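PDB 6TO1: minor fimbrium subunit Mfa5 from Porphyromonas gingivalis ATCC 33277, which serves as an accessory subunit of the minor fimbriae, filamentous pili that mediate biofilm formation and adhesion to host cells and to other oral bacteria. Local coordinates for residues 172-177 against 182-187; 215-220 against 349-354. All blocks are in the same frame, centred on the assembly; numbering follows the deposited sequence.

Contact 1 (172-177 against 182-187); sequences IALVSY and HRLSDF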
loop_
_atom_site.group_PDB
_atom_site.type_symbol
_atom_site.label_atom_id
_atom_site.label_comp_id
_atom_site.label_asym_id
_atom_site.label_seq_id
_atom_site.Cartn_x
_atom_site.Cartn_y
_atom_site.Cartn_z
ATOM N N ILE A 172 0.827 -23.637 -2.586
ATOM C CA ILE A 172 1.483 -24.515 -3.550
ATOM C C ILE A 172 0.728 -25.833 -3.600
ATOM O O ILE A 172 0.432 -26.421 -2.559
ATOM C CB ILE A 172 2.960 -24.769 -3.198
ATOM C CG1 ILE A 172 3.786 -23.489 -3.174
ATOM C CG2 ILE A 172 3.596 -25.694 -4.252
ATOM C CD1 ILE A 172 5.224 -23.701 -2.693
ATOM N N ALA A 173 0.422 -26.295 -4.808
ATOM C CA ALA A 173 -0.079 -27.633 -5.078
ATOM C C ALA A 173 0.993 -28.413 -5.843
ATOM O O ALA A 173 1.938 -27.837 -6.405
ATOM C CB ALA A 173 -1.378 -27.589 -5.884
ATOM N N LEU A 174 0.853 -29.738 -5.830
ATOM C CA LEU A 174 1.914 -30.596 -6.328
ATOM C C LEU A 174 1.368 -31.750 -7.149
ATOM O O LEU A 174 0.499 -32.499 -6.690
ATOM C CB LEU A 174 2.759 -31.126 -5.159
ATOM C CG LEU A 174 3.944 -32.001 -5.551
ATOM C CD1 LEU A 174 4.985 -31.210 -6.356
ATOM C CD2 LEU A 174 4.557 -32.637 -4.284
ATOM N N VAL A 175 1.903 -31.866 -8.367
ATOM C CA VAL A 175 1.616 -32.933 -9.311
ATOM C C VAL A 175 2.928 -33.633 -9.691
ATOM O O VAL A 175 3.947 -32.982 -9.934
ATOM C CB VAL A 175 0.935 -32.370 -10.584
ATOM C CG1 VAL A 175 0.772 -33.480 -11.625
ATOM C CG2 VAL A 175 -0.417 -31.737 -10.271
ATOM N N SER A 176 2.903 -34.957 -9.770
ATOM C CA SER A 176 3.983 -35.698 -10.404
ATOM C C SER A 176 3.377 -36.454 -11.580
ATOM O O SER A 176 2.155 -36.611 -11.683
ATOM C CB SER A 176 4.676 -36.664 -9.444
ATOM O OG SER A 176 3.820 -37.741 -9.113
ATOM N N TYR A 177 4.231 -36.906 -12.496
ATOM C CA TYR A 177 3.698 -37.692 -13.571
ATOM C C TYR A 177 4.748 -38.632 -14.137
ATOM O O TYR A 177 5.955 -38.366 -14.110
ATOM C CB TYR A 177 3.115 -36.822 -14.707
ATOM C CG TYR A 177 4.144 -36.032 -15.487
ATOM C CD1 TYR A 177 4.690 -36.523 -16.661
ATOM C CD2 TYR A 177 4.548 -34.779 -15.066
ATOM C CE1 TYR A 177 5.611 -35.802 -17.376
ATOM C CE2 TYR A 177 5.469 -34.064 -15.773
ATOM C CZ TYR A 177 5.998 -34.572 -16.935
ATOM O OH TYR A 177 6.916 -33.825 -17.652
ATOM N N HIS A 182 -0.257 -37.716 -11.244
ATOM C CA HIS A 182 -0.601 -38.022 -9.861
ATOM C C HIS A 182 -0.809 -36.745 -9.063
ATOM O O HIS A 182 0.075 -35.888 -9.033
ATOM C CB HIS A 182 0.502 -38.811 -9.177
ATOM C CG HIS A 182 0.947 -40.007 -9.952
ATOM N ND1 HIS A 182 0.161 -41.134 -10.081
ATOM C CD2 HIS A 182 2.101 -40.268 -10.615
ATOM C CE1 HIS A 182 0.808 -42.033 -10.805
ATOM N NE2 HIS A 182 1.978 -41.529 -11.153
ATOM N N ARG A 183 -1.973 -36.614 -8.426
ATOM C CA ARG A 183 -2.218 -35.449 -7.573
ATOM C C ARG A 183 -1.585 -35.726 -6.219
ATOM O O ARG A 183 -2.142 -36.471 -5.405
ATOM C CB ARG A 183 -3.704 -35.152 -7.422
ATOM C CG ARG A 183 -3.938 -33.880 -6.571
ATOM C CD ARG A 183 -5.416 -33.656 -6.272
ATOM N NE ARG A 183 -6.153 -33.477 -7.523
ATOM C CZ ARG A 183 -7.207 -32.678 -7.680
ATOM N NH1 ARG A 183 -7.676 -31.972 -6.660
ATOM N NH2 ARG A 183 -7.800 -32.589 -8.870
ATOM N N LEU A 184 -0.429 -35.125 -5.964
ATOM C CA LEU A 184 0.272 -35.365 -4.706
ATOM C C LEU A 184 -0.235 -34.451 -3.590
ATOM O O LEU A 184 -0.331 -34.876 -2.430
ATOM C CB LEU A 184 1.763 -35.169 -4.897
ATOM C CG LEU A 184 2.447 -36.130 -5.897
ATOM C CD1 LEU A 184 3.968 -35.951 -5.883
ATOM C CD2 LEU A 184 2.071 -37.580 -5.627
ATOM N N SER A 185 -0.543 -33.192 -3.908
ATOM C CA SER A 185 -1.136 -32.284 -2.927
ATOM C C SER A 185 -2.034 -31.253 -3.600
ATOM O O SER A 185 -1.678 -30.712 -4.642
ATOM C CB SER A 185 -0.035 -31.576 -2.123
ATOM O OG SER A 185 -0.583 -30.783 -1.080
ATOM N N ASP A 186 -3.214 -31.006 -3.022
ATOM C CA ASP A 186 -3.967 -29.804 -3.376
ATOM C C ASP A 186 -3.237 -28.585 -2.808
ATOM O O ASP A 186 -2.230 -28.702 -2.113
ATOM C CB ASP A 186 -5.404 -29.861 -2.843
ATOM C CG ASP A 186 -6.405 -28.984 -3.656
ATOM O OD1 ASP A 186 -6.022 -28.109 -4.473
ATOM O OD2 ASP A 186 -7.623 -29.170 -3.457
ATOM N N PHE A 187 -3.775 -27.402 -3.071
ATOM C CA PHE A 187 -3.149 -26.173 -2.600
ATOM C C PHE A 187 -2.932 -26.202 -1.086
ATOM O O PHE A 187 -3.850 -26.512 -0.319
ATOM C CB PHE A 187 -4.019 -24.997 -2.988
ATOM C CG PHE A 187 -3.970 -24.657 -4.447
ATOM C CD1 PHE A 187 -2.785 -24.326 -5.058
ATOM C CD2 PHE A 187 -5.142 -24.656 -5.198
ATOM C CE1 PHE A 187 -2.749 -23.986 -6.405
ATOM C CE2 PHE A 187 -5.117 -24.317 -6.537
ATOM C CZ PHE A 187 -3.928 -23.979 -7.136
#
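Leu174 turns its CG away from its own backbone N (chi1 -178°), while Leu184 holds its CG on the opposite side from its carbonyl carbon (chi1 -62°); the two branched ends thereby cross at an angle, Leu174 CD2 lying 3.7 Å from Leu184 CD1. The same methyl of Leu184 also reaches the CB of Ser176. Ser176 in turn sets its OG at the edge of the His182 imidazole, near the ring plane and 3.4 Å from CD2, a van der Waals approach; the polar end of that ring is engaged by Asp178 through NE2.

The backbones run antiparallel. Ser176 and His182 form a hydrogen-bonded pair, with His182 N 2.7 Å from Ser176 O and Ser176 N returning a bond to His182 O. One pair further on, the register slips by a residue. Leu174 O accepts from both Ser185 N, at 3.1 Å, and Leu184 N, at 2.9 Å but with a bent N-H...O angle of 136°. Leu174 N closes the pair with a straighter bond to Ser185 O. Two consecutive residues opposite one are the signature of a classic beta bulge, and it brings the Leu184 side chain toward the partner strand. Beyond it, Ala173 CB lies 3.6 Å from Phe187 CD1, an apolar contact.

The Tyr177 side chain is about 7 Å from the bound magnesium ion and touches Thr207, a residue of that metal site. This hairpin forms one border of the mixed sheet of the von Willebrand factor A domain: strand 181-186 is outermost, and strand 170-177 bonds on its other side to strand 126-133. Leu174 and Ser185 meet helix 191-199, whereas Val175 and Arg183 turn to helix 209-220, where Tyr177 OH bonds to Thr209.

Contact 2 (215-220 against 349-354); sequences MARNIM and QFAKNS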
loop_
_atom_site.group_PDB
_atom_site.type_symbol
_atom_site.label_atom_id
_atom_site.label_comp_id
_atom_site.label_asym_id
_atom_site.label_seq_id
_atom_site.Cartn_x
_atom_site.Cartn_y
_atom_site.Cartn_z
ATOM N N MET A 215 -3.622 -32.049 -15.314
ATOM C CA MET A 215 -3.959 -32.092 -13.893
ATOM C C MET A 215 -3.695 -30.750 -13.211
ATOM O O MET A 215 -4.484 -30.306 -12.359
ATOM C CB MET A 215 -3.184 -33.211 -13.208
ATOM C CG MET A 215 -3.590 -33.340 -11.754
ATOM S SD MET A 215 -2.822 -34.740 -10.975
ATOM C CE MET A 215 -3.987 -36.016 -11.486
ATOM N N ALA A 216 -2.590 -30.096 -13.560
ATOM C CA ALA A 216 -2.319 -28.755 -13.061
ATOM C C ALA A 216 -3.430 -27.775 -13.437
ATOM O O ALA A 216 -3.827 -26.936 -12.619
ATOM C CB ALA A 216 -0.970 -28.277 -13.602
ATOM N N ARG A 217 -3.953 -27.868 -14.669
ATOM C CA ARG A 217 -5.053 -26.993 -15.057
ATOM C C ARG A 217 -6.312 -27.313 -14.251
ATOM O O ARG A 217 -7.045 -26.403 -13.852
ATOM C CB ARG A 217 -5.344 -27.104 -16.555
ATOM C CG ARG A 217 -4.231 -26.645 -17.431
ATOM C CD ARG A 217 -4.735 -26.292 -18.824
ATOM N NE ARG A 217 -5.381 -27.389 -19.528
ATOM C CZ ARG A 217 -6.648 -27.386 -19.934
ATOM N NH1 ARG A 217 -7.118 -28.414 -20.620
ATOM N NH2 ARG A 217 -7.453 -26.365 -19.660
ATOM N N ASN A 218 -6.562 -28.594 -13.983
ATOM C CA ASN A 218 -7.709 -28.967 -13.178
ATOM C C ASN A 218 -7.582 -28.386 -11.776
ATOM O O ASN A 218 -8.554 -27.860 -11.216
ATOM C CB ASN A 218 -7.843 -30.487 -13.080
ATOM C CG ASN A 218 -8.415 -31.129 -14.349
ATOM O OD1 ASN A 218 -8.837 -30.465 -15.295
ATOM N ND2 ASN A 218 -8.437 -32.447 -14.343
ATOM N N ILE A 219 -6.390 -28.487 -11.195
ATOM C CA ILE A 219 -6.167 -27.958 -9.858
ATOM C C ILE A 219 -6.289 -26.444 -9.855
ATOM O O ILE A 219 -6.915 -25.866 -8.966
ATOM C CB ILE A 219 -4.791 -28.404 -9.337
ATOM C CG1 ILE A 219 -4.820 -29.902 -9.046
ATOM C CG2 ILE A 219 -4.421 -27.642 -8.068
ATOM C CD1 ILE A 219 -3.471 -30.528 -8.828
ATOM N N MET A 220 -5.687 -25.781 -10.838
ATOM C CA MET A 220 -5.696 -24.324 -10.871
ATOM C C MET A 220 -7.085 -23.756 -11.109
ATOM O O MET A 220 -7.343 -22.604 -10.729
ATOM C CB MET A 220 -4.740 -23.828 -11.952
ATOM C CG MET A 220 -4.473 -22.335 -11.843
ATOM S SD MET A 220 -3.410 -21.966 -10.416
ATOM C CE MET A 220 -1.779 -22.343 -11.026
ATOM N N GLN A 349 -0.860 -24.241 -23.820
ATOM C CA GLN A 349 -1.542 -23.099 -24.427
ATOM C C GLN A 349 -2.907 -22.872 -23.786
ATOM O O GLN A 349 -3.331 -21.722 -23.599
ATOM C CB GLN A 349 -1.702 -23.295 -25.938
ATOM C CG GLN A 349 -2.193 -22.030 -26.643
ATOM C CD GLN A 349 -1.241 -20.847 -26.465
ATOM O OE1 GLN A 349 -0.057 -20.936 -26.750
ATOM N NE2 GLN A 349 -1.766 -19.740 -25.982
ATOM N N PHE A 350 -3.621 -23.955 -23.452
ATOM C CA PHE A 350 -4.909 -23.803 -22.785
ATOM C C PHE A 350 -4.716 -23.132 -21.432
ATOM O O PHE A 350 -5.515 -22.276 -21.037
ATOM C CB PHE A 350 -5.621 -25.152 -22.606
ATOM C CG PHE A 350 -5.721 -25.967 -23.876
ATOM C CD1 PHE A 350 -5.979 -25.348 -25.099
ATOM C CD2 PHE A 350 -5.537 -27.335 -23.848
ATOM C CE1 PHE A 350 -6.054 -26.084 -26.268
ATOM C CE2 PHE A 350 -5.606 -28.059 -25.007
ATOM C CZ PHE A 350 -5.859 -27.445 -26.208
ATOM N N ALA A 351 -3.642 -23.495 -20.718
ATOM C CA ALA A 351 -3.338 -22.849 -19.438
ATOM C C ALA A 351 -3.012 -21.370 -19.631
ATOM O O ALA A 351 -3.467 -20.519 -18.852
ATOM C CB ALA A 351 -2.164 -23.549 -18.759
ATOM N N LYS A 352 -2.236 -21.049 -20.679
ATOM C CA LYS A 352 -1.914 -19.651 -20.950
ATOM C C LYS A 352 -3.165 -18.864 -21.305
ATOM O O LYS A 352 -3.324 -17.711 -20.885
ATOM C CB LYS A 352 -0.887 -19.539 -22.080
ATOM C CG LYS A 352 0.489 -20.160 -21.790
ATOM C CD LYS A 352 1.284 -20.370 -23.081
ATOM C CE LYS A 352 2.505 -21.230 -22.823
ATOM N NZ LYS A 352 3.359 -21.359 -24.037
ATOM N N ASN A 353 -4.062 -19.468 -22.076
ATOM C CA ASN A 353 -5.317 -18.824 -22.425
ATOM C C ASN A 353 -6.165 -18.528 -21.196
ATOM O O ASN A 353 -6.947 -17.580 -21.211
ATOM C CB ASN A 353 -6.107 -19.701 -23.401
ATOM C CG ASN A 353 -5.456 -19.791 -24.755
ATOM O OD1 ASN A 353 -4.524 -19.062 -25.052
ATOM N ND2 ASN A 353 -5.921 -20.738 -25.575
ATOM N N SER A 354 -6.035 -19.325 -20.134
ATOM C CA SER A 354 -6.717 -19.075 -18.872
ATOM C C SER A 354 -6.029 -18.011 -18.017
ATOM O O SER A 354 -6.506 -17.727 -16.905
ATOM C CB SER A 354 -6.815 -20.383 -18.068
ATOM O OG SER A 354 -7.644 -21.342 -18.708
HETATM O O HOH W 1 -6.842 -23.921 -18.152
#
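Arg217 presents one flat face of its guanidinium to Phe350, whose CB sits 3.6 Å above the plane and over its centre. The aromatic ring itself is not stacked on the group: the two planes stand 63° apart, the side chains cross, and the nearest ring approach is Phe350 CD2 to Arg217 NH1 at 3.8 Å. The evidence therefore favours aliphatic packing on the guanidinium face over a parallel stack of pi systems.

The aliphatic part of the arginine lies against the next residue. Its CD is 3.6 Å from Ala351 N and 3.8 Å from Ala351 CB, with CG slightly farther from that methyl. A bend at chi3 (-60°) turns the chain between CD and the guanidinium, which lets the methylenes lie on Ala351 while the charged end covers Phe350 CB. The backbones are closest here too, Arg217 CA being 6.3 Å from Ala351 CA.

At the guanidinium edge, in its plane, one water accepts from Arg217 NH2 at 2.9 Å. The water also hydrogen-bonds to Ser354 OG, 2.8 Å away, so it links helix 209-220 to the residue just beyond helix 340-353. On the side toward the sheet, Ala216 and Ala351 both touch Ile230 of the central strand 227-234, which places the pair side by side on one face of the sheet.

NE forms a salt bridge to Glu347 of helix 340-353 itself, NH1 one to Glu304. In the conformer described, one of two deposited for Arg217, these three polar partners and the Phe350 contact would restrain the guanidinium. The two glutamates would be expected to balance the positive charge of Arg217 and the nearby Lys214, so that polar edge and packed face together join the helices.

Overall arrangement
Contact 1 is a continuous backbone-bonded hairpin at a border of the sheet, mixing buried residues with exposed ones such as Arg183 and Asp186. Contact 2 is smaller, 148 against 518 Å² of buried surface, yet its three touching residues include none that is exposed; it joins two helices through one arginine, packed on Phe350 and Ala351 and held by a water and a salt bridge to Glu347. They share no segment but meet through helix 209-220: Met215 SD lies against the backbone of 182-187, and Ile219 CD1 packs on Val175 CG2. One helix thus faces the hairpin through apolar residues and helix 340-353 through a charged one, the contact centres being about 14 Å apart.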